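Local coordinates for protein thioredoxin reductase (Streptomyces clavuligerus, PDB 4NTD) that is a flavin-dependent oxidoreductase, HlmI, linked to disulfide bond formation in the antibiotic holomycin, and may reduce thioredoxin disulfide with NADPH, at residues 135-141 with 292-298; 147-151 with 227-231; 236-240 with 250-254. One frame throughout, in Å; residues are numbered along the deposited sequence. Where two conformers were deposited one is given.

Contact 1 (135-141 with 292-298); sequences VVVATGL and VWAVGNV. With FAD (flavin-adenine dinucleotide), chain C.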
loop_
_atom_site.group_PDB
_atom_site.type_symbol
_atom_site.label_atom_id
_atom_site.label_comp_id
_atom_site.label_asym_id
_atom_site.label_seq_id
_atom_site.Cartn_x
_atom_site.Cartn_y
_atom_site.Cartn_z
ATOM N N VAL A 135 -0.526 -19.452 -3.842
ATOM C CA VAL A 135 -1.825 -18.801 -4.022
ATOM C C VAL A 135 -1.833 -17.431 -3.343
ATOM O O VAL A 135 -1.333 -17.282 -2.226
ATOM C CB VAL A 135 -2.972 -19.662 -3.443
ATOM C CG1 VAL A 135 -4.312 -18.936 -3.542
ATOM C CG2 VAL A 135 -3.043 -20.999 -4.164
ATOM N N VAL A 136 -2.391 -16.439 -4.036
ATOM C CA VAL A 136 -2.702 -15.137 -3.450
ATOM C C VAL A 136 -4.218 -14.976 -3.478
ATOM O O VAL A 136 -4.825 -15.014 -4.550
ATOM C CB VAL A 136 -2.051 -13.974 -4.230
ATOM C CG1 VAL A 136 -2.432 -12.631 -3.614
ATOM C CG2 VAL A 136 -0.537 -14.136 -4.269
ATOM N N VAL A 137 -4.823 -14.812 -2.304
ATOM C CA VAL A 137 -6.266 -14.599 -2.194
ATOM C C VAL A 137 -6.527 -13.100 -2.058
ATOM O O VAL A 137 -6.097 -12.471 -1.088
ATOM C CB VAL A 137 -6.864 -15.367 -0.996
ATOM C CG1 VAL A 137 -8.363 -15.116 -0.883
ATOM C CG2 VAL A 137 -6.583 -16.858 -1.132
ATOM N N ALA A 138 -7.214 -12.535 -3.048
ATOM C CA ALA A 138 -7.518 -11.105 -3.087
ATOM C C ALA A 138 -8.978 -10.920 -3.492
ATOM O O ALA A 138 -9.297 -10.214 -4.448
ATOM C CB ALA A 138 -6.587 -10.398 -4.059
ATOM N N THR A 139 -9.856 -11.557 -2.724
ATOM C CA THR A 139 -11.266 -11.728 -3.080
ATOM C C THR A 139 -12.208 -10.646 -2.532
ATOM O O THR A 139 -13.422 -10.711 -2.746
ATOM C CB THR A 139 -11.749 -13.096 -2.574
ATOM O OG1 THR A 139 -11.303 -13.274 -1.225
ATOM C CG2 THR A 139 -11.183 -14.212 -3.438
ATOM N N GLY A 140 -11.657 -9.665 -1.823
ATOM C CA GLY A 140 -12.439 -8.531 -1.341
ATOM C C GLY A 140 -13.399 -8.851 -0.209
ATOM O O GLY A 140 -13.266 -9.873 0.469
ATOM N N LEU A 141 -14.361 -7.953 -0.005
ATOM C CA LEU A 141 -15.418 -8.146 0.988
ATOM C C LEU A 141 -16.772 -7.751 0.412
ATOM O O LEU A 141 -16.844 -7.001 -0.566
ATOM C CB LEU A 141 -15.120 -7.354 2.270
ATOM C CG LEU A 141 -15.169 -5.817 2.254
ATOM C CD1 LEU A 141 -16.591 -5.269 2.329
ATOM C CD2 LEU A 141 -14.348 -5.259 3.409
ATOM N N VAL A 292 0.486 -19.384 1.180
ATOM C CA VAL A 292 -0.801 -18.712 0.978
ATOM C C VAL A 292 -0.749 -17.269 1.483
ATOM O O VAL A 292 -0.605 -17.025 2.683
ATOM C CB VAL A 292 -1.945 -19.467 1.689
ATOM C CG1 VAL A 292 -3.276 -18.746 1.494
ATOM C CG2 VAL A 292 -2.033 -20.898 1.177
ATOM N N TRP A 293 -0.861 -16.324 0.550
ATOM C CA TRP A 293 -0.919 -14.896 0.861
ATOM C C TRP A 293 -2.354 -14.388 0.725
ATOM O O TRP A 293 -3.149 -14.954 -0.027
ATOM C CB TRP A 293 -0.000 -14.099 -0.077
ATOM C CG TRP A 293 1.406 -13.914 0.431
ATOM C CD1 TRP A 293 1.918 -12.794 1.015
ATOM C CD2 TRP A 293 2.476 -14.869 0.395
ATOM N NE1 TRP A 293 3.236 -12.989 1.348
ATOM C CE2 TRP A 293 3.605 -14.255 0.979
ATOM C CE3 TRP A 293 2.591 -16.184 -0.076
ATOM C CZ2 TRP A 293 4.832 -14.908 1.108
ATOM C CZ3 TRP A 293 3.813 -16.834 0.055
ATOM C CH2 TRP A 293 4.914 -16.194 0.642
ATOM N N ALA A 294 -2.671 -13.321 1.455
ATOM C CA ALA A 294 -3.975 -12.663 1.361
ATOM C C ALA A 294 -3.788 -11.149 1.388
ATOM O O ALA A 294 -3.057 -10.636 2.234
ATOM C CB ALA A 294 -4.877 -13.104 2.501
ATOM N N VAL A 295 -4.437 -10.442 0.461
ATOM C CA VAL A 295 -4.287 -8.987 0.341
ATOM C C VAL A 295 -5.608 -8.282 0.052
ATOM O O VAL A 295 -6.513 -8.857 -0.552
ATOM C CB VAL A 295 -3.277 -8.594 -0.765
ATOM C CG1 VAL A 295 -1.917 -9.226 -0.509
ATOM C CG2 VAL A 295 -3.790 -8.977 -2.146
ATOM N N GLY A 296 -5.687 -7.020 0.464
ATOM C CA GLY A 296 -6.853 -6.175 0.229
ATOM C C GLY A 296 -7.969 -6.318 1.248
ATOM O O GLY A 296 -7.736 -6.685 2.403
ATOM N N ASN A 297 -9.191 -6.023 0.803
ATOM C CA ASN A 297 -10.375 -6.035 1.668
ATOM C C ASN A 297 -10.693 -7.391 2.308
ATOM O O ASN A 297 -11.412 -7.433 3.305
ATOM C CB ASN A 297 -11.623 -5.560 0.900
ATOM C CG ASN A 297 -11.845 -4.049 0.941
ATOM O OD1 ASN A 297 -12.622 -3.531 0.139
ATOM N ND2 ASN A 297 -11.211 -3.342 1.878
ATOM N N VAL A 298 -10.187 -8.491 1.746
ATOM C CA VAL A 298 -10.414 -9.816 2.346
ATOM C C VAL A 298 -9.774 -9.927 3.738
ATOM O O VAL A 298 -10.238 -10.708 4.565
ATOM C CB VAL A 298 -9.960 -10.981 1.423
ATOM C CG1 VAL A 298 -8.444 -11.026 1.267
ATOM C CG2 VAL A 298 -10.483 -12.318 1.942
HETATM P PA FAD C . -12.035 -5.807 -5.005
HETATM O O1A FAD C . -11.663 -4.555 -5.754
HETATM O O2A FAD C . -13.434 -5.926 -4.462
HETATM O O5B FAD C . -11.764 -7.057 -5.971
HETATM C C5B FAD C . -12.018 -8.383 -5.523
HETATM C C4B FAD C . -12.235 -9.258 -6.745
HETATM O O4B FAD C . -12.247 -10.628 -6.350
HETATM C C3B FAD C . -13.571 -8.983 -7.432
HETATM O O3B FAD C . -13.367 -8.610 -8.800
HETATM C C2B FAD C . -14.344 -10.287 -7.312
HETATM O O2B FAD C . -15.126 -10.567 -8.477
HETATM C C1B FAD C . -13.236 -11.310 -7.121
HETATM N N9A FAD C . -13.604 -12.562 -6.424
HETATM C C8A FAD C . -14.170 -12.675 -5.208
HETATM N N7A FAD C . -14.332 -13.980 -4.880
HETATM C C5A FAD C . -13.857 -14.718 -5.898
HETATM C C6A FAD C . -13.718 -16.157 -6.202
HETATM N N6A FAD C . -14.147 -17.085 -5.318
HETATM N N1A FAD C . -13.159 -16.504 -7.386
HETATM C C2A FAD C . -12.732 -15.585 -8.278
HETATM N N3A FAD C . -12.825 -14.259 -8.058
HETATM C C4A FAD C . -13.368 -13.777 -6.911
HETATM N N1 FAD C . -11.839 3.119 -2.607
HETATM C C2 FAD C . -11.085 4.145 -3.062
HETATM O O2 FAD C . -9.853 4.097 -2.868
HETATM N N3 FAD C . -11.613 5.202 -3.707
HETATM C C4 FAD C . -12.932 5.303 -3.950
HETATM O O4 FAD C . -13.394 6.298 -4.545
HETATM C C4X FAD C . -13.829 4.215 -3.493
HETATM N N5 FAD C . -15.171 4.229 -3.690
HETATM C C5X FAD C . -15.947 3.209 -3.236
HETATM C C6 FAD C . -17.321 3.249 -3.452
HETATM C C7 FAD C . -18.146 2.222 -3.004
HETATM C C7M FAD C . -19.634 2.286 -3.248
HETATM C C8 FAD C . -17.555 1.064 -2.286
HETATM C C8M FAD C . -18.430 -0.055 -1.784
HETATM C C9 FAD C . -16.183 1.016 -2.065
HETATM C C9A FAD C . -15.350 2.046 -2.511
HETATM N N10 FAD C . -13.947 2.020 -2.302
HETATM C C10 FAD C . -13.177 3.092 -2.787
HETATM C "C1'" FAD C . -13.255 0.922 -1.616
HETATM C "C2'" FAD C . -12.829 -0.118 -2.652
HETATM O "O2'" FAD C . -13.986 -0.842 -3.096
HETATM C "C3'" FAD C . -11.805 -1.101 -2.087
HETATM O "O3'" FAD C . -10.682 -0.373 -1.577
HETATM C "C4'" FAD C . -11.295 -2.103 -3.123
HETATM O "O4'" FAD C . -12.377 -2.700 -3.847
HETATM C "C5'" FAD C . -10.493 -3.222 -2.471
HETATM O "O5'" FAD C . -9.740 -3.894 -3.479
HETATM P P FAD C . -9.555 -5.488 -3.464
HETATM O O1P FAD C . -9.263 -5.933 -2.058
HETATM O O2P FAD C . -8.610 -5.834 -4.588
HETATM O O3P FAD C . -11.035 -6.082 -3.765
HETATM O O HOH W 1 -9.159 -8.570 -1.185
HETATM O O HOH W 2 -13.613 -5.637 -1.595
#

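Contact 2 (147-151 with 227-231); sequences DIPGV and VKRLV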
loop_
_atom_site.group_PDB
_atom_site.type_symbol
_atom_site.label_atom_id
_atom_site.label_comp_id
_atom_site.label_asym_id
_atom_site.label_seq_id
_atom_site.Cartn_x
_atom_site.Cartn_y
_atom_site.Cartn_z
ATOM N N ASP A 147 -32.084 -3.771 4.901
ATOM C CA ASP A 147 -33.231 -4.069 4.047
ATOM C C ASP A 147 -34.294 -2.979 4.194
ATOM O O ASP A 147 -35.325 -3.171 4.847
ATOM C CB ASP A 147 -33.797 -5.455 4.388
ATOM C CG ASP A 147 -34.847 -5.929 3.392
ATOM O OD1 ASP A 147 -34.891 -5.415 2.253
ATOM O OD2 ASP A 147 -35.629 -6.832 3.754
ATOM N N ILE A 148 -34.017 -1.832 3.579
ATOM C CA ILE A 148 -34.915 -0.681 3.577
ATOM C C ILE A 148 -35.132 -0.275 2.118
ATOM O O ILE A 148 -34.161 -0.141 1.373
ATOM C CB ILE A 148 -34.310 0.501 4.366
ATOM C CG1 ILE A 148 -34.228 0.152 5.857
ATOM C CG2 ILE A 148 -35.129 1.770 4.159
ATOM C CD1 ILE A 148 -33.370 1.095 6.674
ATOM N N PRO A 149 -36.398 -0.089 1.701
ATOM C CA PRO A 149 -36.664 0.290 0.311
ATOM C C PRO A 149 -35.868 1.510 -0.154
ATOM O O PRO A 149 -35.828 2.528 0.541
ATOM C CB PRO A 149 -38.166 0.593 0.310
ATOM C CG PRO A 149 -38.713 -0.261 1.395
ATOM C CD PRO A 149 -37.646 -0.330 2.450
ATOM N N GLY A 150 -35.231 1.383 -1.317
ATOM C CA GLY A 150 -34.414 2.449 -1.891
ATOM C C GLY A 150 -32.918 2.254 -1.702
ATOM O O GLY A 150 -32.126 2.761 -2.495
ATOM N N VAL A 151 -32.524 1.521 -0.661
ATOM C CA VAL A 151 -31.105 1.368 -0.313
ATOM C C VAL A 151 -30.312 0.670 -1.422
ATOM O O VAL A 151 -29.254 1.158 -1.827
ATOM C CB VAL A 151 -30.934 0.632 1.039
ATOM C CG1 VAL A 151 -29.492 0.189 1.257
ATOM C CG2 VAL A 151 -31.393 1.530 2.180
ATOM N N VAL A 227 -37.219 4.152 10.209
ATOM C CA VAL A 227 -37.061 4.587 8.827
ATOM C C VAL A 227 -37.820 3.616 7.922
ATOM O O VAL A 227 -37.577 2.409 7.969
ATOM C CB VAL A 227 -35.570 4.628 8.420
ATOM C CG1 VAL A 227 -35.416 4.950 6.938
ATOM C CG2 VAL A 227 -34.811 5.640 9.271
ATOM N N LYS A 228 -38.731 4.153 7.108
ATOM C CA LYS A 228 -39.566 3.339 6.229
ATOM C C LYS A 228 -38.920 3.127 4.858
ATOM O O LYS A 228 -38.893 2.006 4.353
ATOM C CB LYS A 228 -40.946 3.986 6.067
ATOM C CG LYS A 228 -41.950 3.136 5.301
ATOM C CD LYS A 228 -43.275 3.857 5.112
ATOM C CE LYS A 228 -44.103 3.197 4.019
ATOM N NZ LYS A 228 -45.524 3.645 4.030
ATOM N N ARG A 229 -38.426 4.210 4.261
ATOM C CA ARG A 229 -37.868 4.164 2.909
ATOM C C ARG A 229 -36.998 5.380 2.621
ATOM O O ARG A 229 -37.101 6.405 3.300
ATOM C CB ARG A 229 -38.990 4.100 1.858
ATOM C CG ARG A 229 -39.744 5.414 1.651
ATOM C CD ARG A 229 -40.801 5.319 0.557
ATOM N NE ARG A 229 -41.670 6.495 0.544
ATOM C CZ ARG A 229 -41.744 7.371 -0.455
ATOM N NH1 ARG A 229 -41.010 7.209 -1.549
ATOM N NH2 ARG A 229 -42.565 8.410 -0.363
ATOM N N LEU A 230 -36.155 5.258 1.601
ATOM C CA LEU A 230 -35.472 6.404 1.031
ATOM C C LEU A 230 -36.412 6.958 -0.034
ATOM O O LEU A 230 -37.015 6.194 -0.789
ATOM C CB LEU A 230 -34.146 5.995 0.391
ATOM C CG LEU A 230 -33.117 5.322 1.299
ATOM C CD1 LEU A 230 -31.839 5.057 0.519
ATOM C CD2 LEU A 230 -32.830 6.161 2.535
ATOM N N VAL A 231 -36.552 8.280 -0.078
ATOM C CA VAL A 231 -37.409 8.933 -1.066
ATOM C C VAL A 231 -36.564 9.344 -2.267
ATOM O O VAL A 231 -35.629 10.135 -2.133
ATOM C CB VAL A 231 -38.119 10.169 -0.476
ATOM C CG1 VAL A 231 -39.056 10.791 -1.503
ATOM C CG2 VAL A 231 -38.888 9.785 0.781
#

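Contact 3 (236-240 with 250-254); sequences RLRGV and RSTVF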
loop_
_atom_site.group_PDB
_atom_site.type_symbol
_atom_site.label_atom_id
_atom_site.label_comp_id
_atom_site.label_asym_id
_atom_site.label_seq_id
_atom_site.Cartn_x
_atom_site.Cartn_y
_atom_site.Cartn_z
ATOM N N ARG A 236 -32.747 10.942 -8.214
ATOM C CA ARG A 236 -31.907 11.422 -7.118
ATOM C C ARG A 236 -32.625 11.327 -5.783
ATOM O O ARG A 236 -33.838 11.535 -5.690
ATOM C CB ARG A 236 -31.377 12.847 -7.361
ATOM C CG ARG A 236 -32.266 13.766 -8.187
ATOM C CD ARG A 236 -31.430 14.759 -8.983
ATOM N NE ARG A 236 -30.644 15.642 -8.117
ATOM C CZ ARG A 236 -30.880 16.941 -7.908
ATOM N NH1 ARG A 236 -31.889 17.569 -8.507
ATOM N NH2 ARG A 236 -30.085 17.625 -7.092
ATOM N N LEU A 237 -31.853 10.988 -4.756
ATOM C CA LEU A 237 -32.351 10.918 -3.391
ATOM C C LEU A 237 -32.818 12.295 -2.931
ATOM O O LEU A 237 -32.106 13.286 -3.094
ATOM C CB LEU A 237 -31.252 10.406 -2.461
ATOM C CG LEU A 237 -31.615 10.314 -0.980
ATOM C CD1 LEU A 237 -32.515 9.118 -0.729
ATOM C CD2 LEU A 237 -30.365 10.228 -0.127
ATOM N N ARG A 238 -34.023 12.341 -2.365
ATOM C CA ARG A 238 -34.614 13.577 -1.854
ATOM C C ARG A 238 -34.707 13.603 -0.335
ATOM O O ARG A 238 -34.754 14.678 0.261
ATOM C CB ARG A 238 -36.018 13.763 -2.432
ATOM C CG ARG A 238 -36.082 13.712 -3.948
ATOM C CD ARG A 238 -35.199 14.773 -4.582
ATOM N NE ARG A 238 -35.362 14.812 -6.031
ATOM C CZ ARG A 238 -34.844 15.748 -6.823
ATOM N NH1 ARG A 238 -34.110 16.738 -6.321
ATOM N NH2 ARG A 238 -35.055 15.687 -8.132
ATOM N N GLY A 239 -34.753 12.431 0.291
ATOM C CA GLY A 239 -34.836 12.361 1.742
ATOM C C GLY A 239 -35.150 10.990 2.302
ATOM O O GLY A 239 -35.029 9.974 1.613
ATOM N N VAL A 240 -35.552 10.987 3.569
ATOM C CA VAL A 240 -35.830 9.776 4.324
ATOM C C VAL A 240 -37.238 9.887 4.896
ATOM O O VAL A 240 -37.577 10.897 5.512
ATOM C CB VAL A 240 -34.816 9.610 5.478
ATOM C CG1 VAL A 240 -35.112 8.362 6.299
ATOM C CG2 VAL A 240 -33.395 9.562 4.930
ATOM N N ARG A 250 -32.877 15.190 2.633
ATOM C CA ARG A 250 -31.423 15.002 2.637
ATOM C C ARG A 250 -30.991 14.826 1.181
ATOM O O ARG A 250 -31.773 14.347 0.361
ATOM C CB ARG A 250 -31.028 13.742 3.420
ATOM C CG ARG A 250 -31.297 13.748 4.922
ATOM C CD ARG A 250 -30.306 14.600 5.707
ATOM N NE ARG A 250 -30.803 15.946 5.981
ATOM C CZ ARG A 250 -30.152 16.872 6.681
ATOM N NH1 ARG A 250 -28.947 16.622 7.192
ATOM N NH2 ARG A 250 -30.709 18.063 6.870
ATOM N N SER A 251 -29.757 15.201 0.857
ATOM C CA SER A 251 -29.220 14.981 -0.493
ATOM C C SER A 251 -28.466 13.652 -0.590
ATOM O O SER A 251 -28.415 13.036 -1.658
ATOM C CB SER A 251 -28.293 16.129 -0.897
ATOM O OG SER A 251 -27.072 16.069 -0.182
ATOM N N THR A 252 -27.875 13.230 0.525
ATOM C CA THR A 252 -27.039 12.033 0.576
ATOM C C THR A 252 -27.226 11.341 1.923
ATOM O O THR A 252 -27.292 12.006 2.958
ATOM C CB THR A 252 -25.548 12.398 0.412
ATOM O OG1 THR A 252 -25.394 13.338 -0.658
ATOM C CG2 THR A 252 -24.708 11.162 0.125
ATOM N N VAL A 253 -27.318 10.013 1.906
ATOM C CA VAL A 253 -27.468 9.229 3.132
ATOM C C VAL A 253 -26.346 8.197 3.220
ATOM O O VAL A 253 -25.984 7.574 2.220
ATOM C CB VAL A 253 -28.856 8.551 3.203
ATOM C CG1 VAL A 253 -28.935 7.571 4.366
ATOM C CG2 VAL A 253 -29.947 9.604 3.342
ATOM N N PHE A 254 -25.790 8.046 4.419
ATOM C CA PHE A 254 -24.712 7.100 4.671
ATOM C C PHE A 254 -25.161 5.975 5.598
ATOM O O PHE A 254 -26.019 6.163 6.463
ATOM C CB PHE A 254 -23.502 7.814 5.284
ATOM C CG PHE A 254 -22.742 8.669 4.309
ATOM C CD1 PHE A 254 -21.564 8.211 3.732
ATOM C CD2 PHE A 254 -23.198 9.936 3.972
ATOM C CE1 PHE A 254 -20.858 8.999 2.838
ATOM C CE2 PHE A 254 -22.498 10.727 3.076
ATOM C CZ PHE A 254 -21.326 10.259 2.509
HETATM O O HOH W 3 -29.612 13.988 -4.028
#

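Contact 1 (135-141 with 292-298)
Val-137 and Val-295 meet through their backbones, Val-295 N giving a 3.0 Å hydrogen bond to Val-137 O, while Val-137 N reaches Trp-293 O at 2.8 Å and Trp-293 N closes on Val-135 O. These three bonds set strands 135-137 and 292-294 in parallel register. Past the pairing, Ala-138 CB lies 3.7 Å from Val-295 CG2; chi1 -57° sets Val-295 CG1 anti to the carbonyl carbon and leaves CG2 between it and the backbone N. Val-298 CG2 leans on Thr-139 OG1, whose polar partner is Arg-262 O, and Thr-139 CG2 lies 3.5 Å from N7A of the FAD adenine. Leu-141 lays CD2 against the base of the Asn-297 side chain, 3.7 Å from its CB. Where direct backbone pairing ends, water 1 makes four bonds: it accepts from Gly-140 N and Val-298 N and donates to Val-295 O and to FAD O1P. Asn-297 N grips that phosphate oxygen directly at 2.9 Å, and a CB on Gly-296 would run into it. A side chain on Gly-140 would likewise strike FAD O2A. The Asn-297 amide is held at both ends, OD1 by Arg-65 NH1 and ND2 by Asp-300 O; water 2 lies 2.9 Å from OD1 while accepting the N-H of Leu-141, and the residue also borders the bound glutathione. With an alanine here, the Arg-65 guanidinium would probably lose its OD1 acceptor and the Asp-300 carbonyl its ND2 donor. Further out, helix 305-338 packs on Val-136, Trp-293 and Val-295, and helix 264-269 on Val-137, Val-292 and Ala-294. Two neighbouring strands ending in Ala-Thr-Gly and Gly-Asn, threonine beside the adenine, glycines and asparagine at the diphosphate, are the FAD-domain signature of the thioredoxin reductase family, whose second motif is commonly Gly-Asp.

Contact 2 (147-151 with 227-231)
Val-227 opens the contact by offering CG1 to Ile-148 CG2, a loose apolar touch at 4.2 Å; the same methyl also packs on Val-240 of the next strand. Lys-228 contributes its backbone rather than its amine: its carbonyl oxygen lies 3.3 Å from Pro-149 CD and also faces Ile-148 CG2. That methyl stands anti to the backbone N of Ile-148, with CG1 at chi1 -67°, and in this position it extends over the peptide link as far as Arg-229 CA, 3.8 Å away. A classic beta bulge in strand 227-233 sets Lys-228 and Arg-229 opposite the single residue Glu-241. Arg-229 then sets its CB beside Pro-149 CB at 3.9 Å, and its extended chain leads off to a salt bridge between NE and Glu-241. Strand 227-233 is an outer strand of the three-stranded antiparallel sheet that, in thioredoxin reductases, belongs to the NADPH domain; the loop 147-151 lies along the side of it not taken by strand 236-242. This loop is a type II turn from Ile-148 to Val-151, closed by Val-151 N on Ile-148 O, and Gly-150 forms the N-cap of helix 151-154. Leu-230 supplies the polar link, its N-H pointing almost straight (174°) at Pro-149 O over 2.9 Å. The side chain of Leu-230 then runs toward the last two residues of the turn, where CD1 lies 3.7 Å from Gly-150 C and 3.9 Å from Val-151 CG2, the two side chains meeting at a slant. A CB on Gly-150 would collide with Leu-230 CB and crowd the Pro-149 oxygen. Leu-159 touches both Val-151 and Leu-230, and Leu-237 adds a further apolar neighbour to Leu-230.

Contact 3 (236-240 with 250-254)
Arg-250 N donates to Arg-238 O at 3.1 Å, the one direct hydrogen bond between two segments whose strands run at 66° to each other with axes 7.8 Å apart at closest. The donor comes from above the carbonyl plane, 41° out of it, so the bond departs from the geometry of regular sheet pairing. Arg-250 O also lies only 3.0 Å from Arg-238 O, two acceptors brought together without a bond, which marks a strained spot. It falls at a kink, a classic beta bulge that places Arg-238 and Gly-239 opposite Val-231 alone. Beside it, where the chains diverge, water 3 spans the gap by donating to Leu-237 O and to Ser-251 O, each at 2.8 Å. The side chains fill the angle between the strands. Leu-237 has CG anti to its backbone N (chi1 178°), which carries CD2 across to Val-253 CG2 at 3.5 Å, the two side chains crossing at about a right angle. The same leucine methyl also rests 3.8 Å from Thr-252 CA. From another direction Val-240 CG2 meets Val-253 CG2 at 3.8 Å, so that this single valine branch receives both partners. Leu-159 adjoins Val-253 and Phe-201 touches Val-240, extending the apolar cluster. The polar ends of the second segment are held outside it: Arg-250 reaches a salt bridge with Asp-197 and the carbonyl of Leu-175, and Ser-251 OG bonds to Gln-173. By these contacts the three-stranded antiparallel sheet, which includes strand 236-242, packs on the parallel sheet where strand 252-254 lies between strands 159-160 and 175-178, consistent with the Rossmann-like NADPH domain of pyridine nucleotide-disulfide oxidoreductases, in which a beta meander covers one face of the parallel sheet.

Contact 1 lies deep in the chain, about 33 Å between centres from contact 2 and 34 Å from contact 3, and only there does a cofactor join the chemistry: regular parallel pairing ends in waters and one backbone amide on the diphosphate. Contacts 2 and 3, with centres about 10 Å apart, both engage one antiparallel sheet. Strands 227-233 and 236-242 are neighbours in it, each with a classic bulge; the first takes a loop at its edge, the second packs on the parallel sheet. Contact 2 is partly open to solvent, contact 3 buried, yet each has a single direct hydrogen bond beside aliphatic packing.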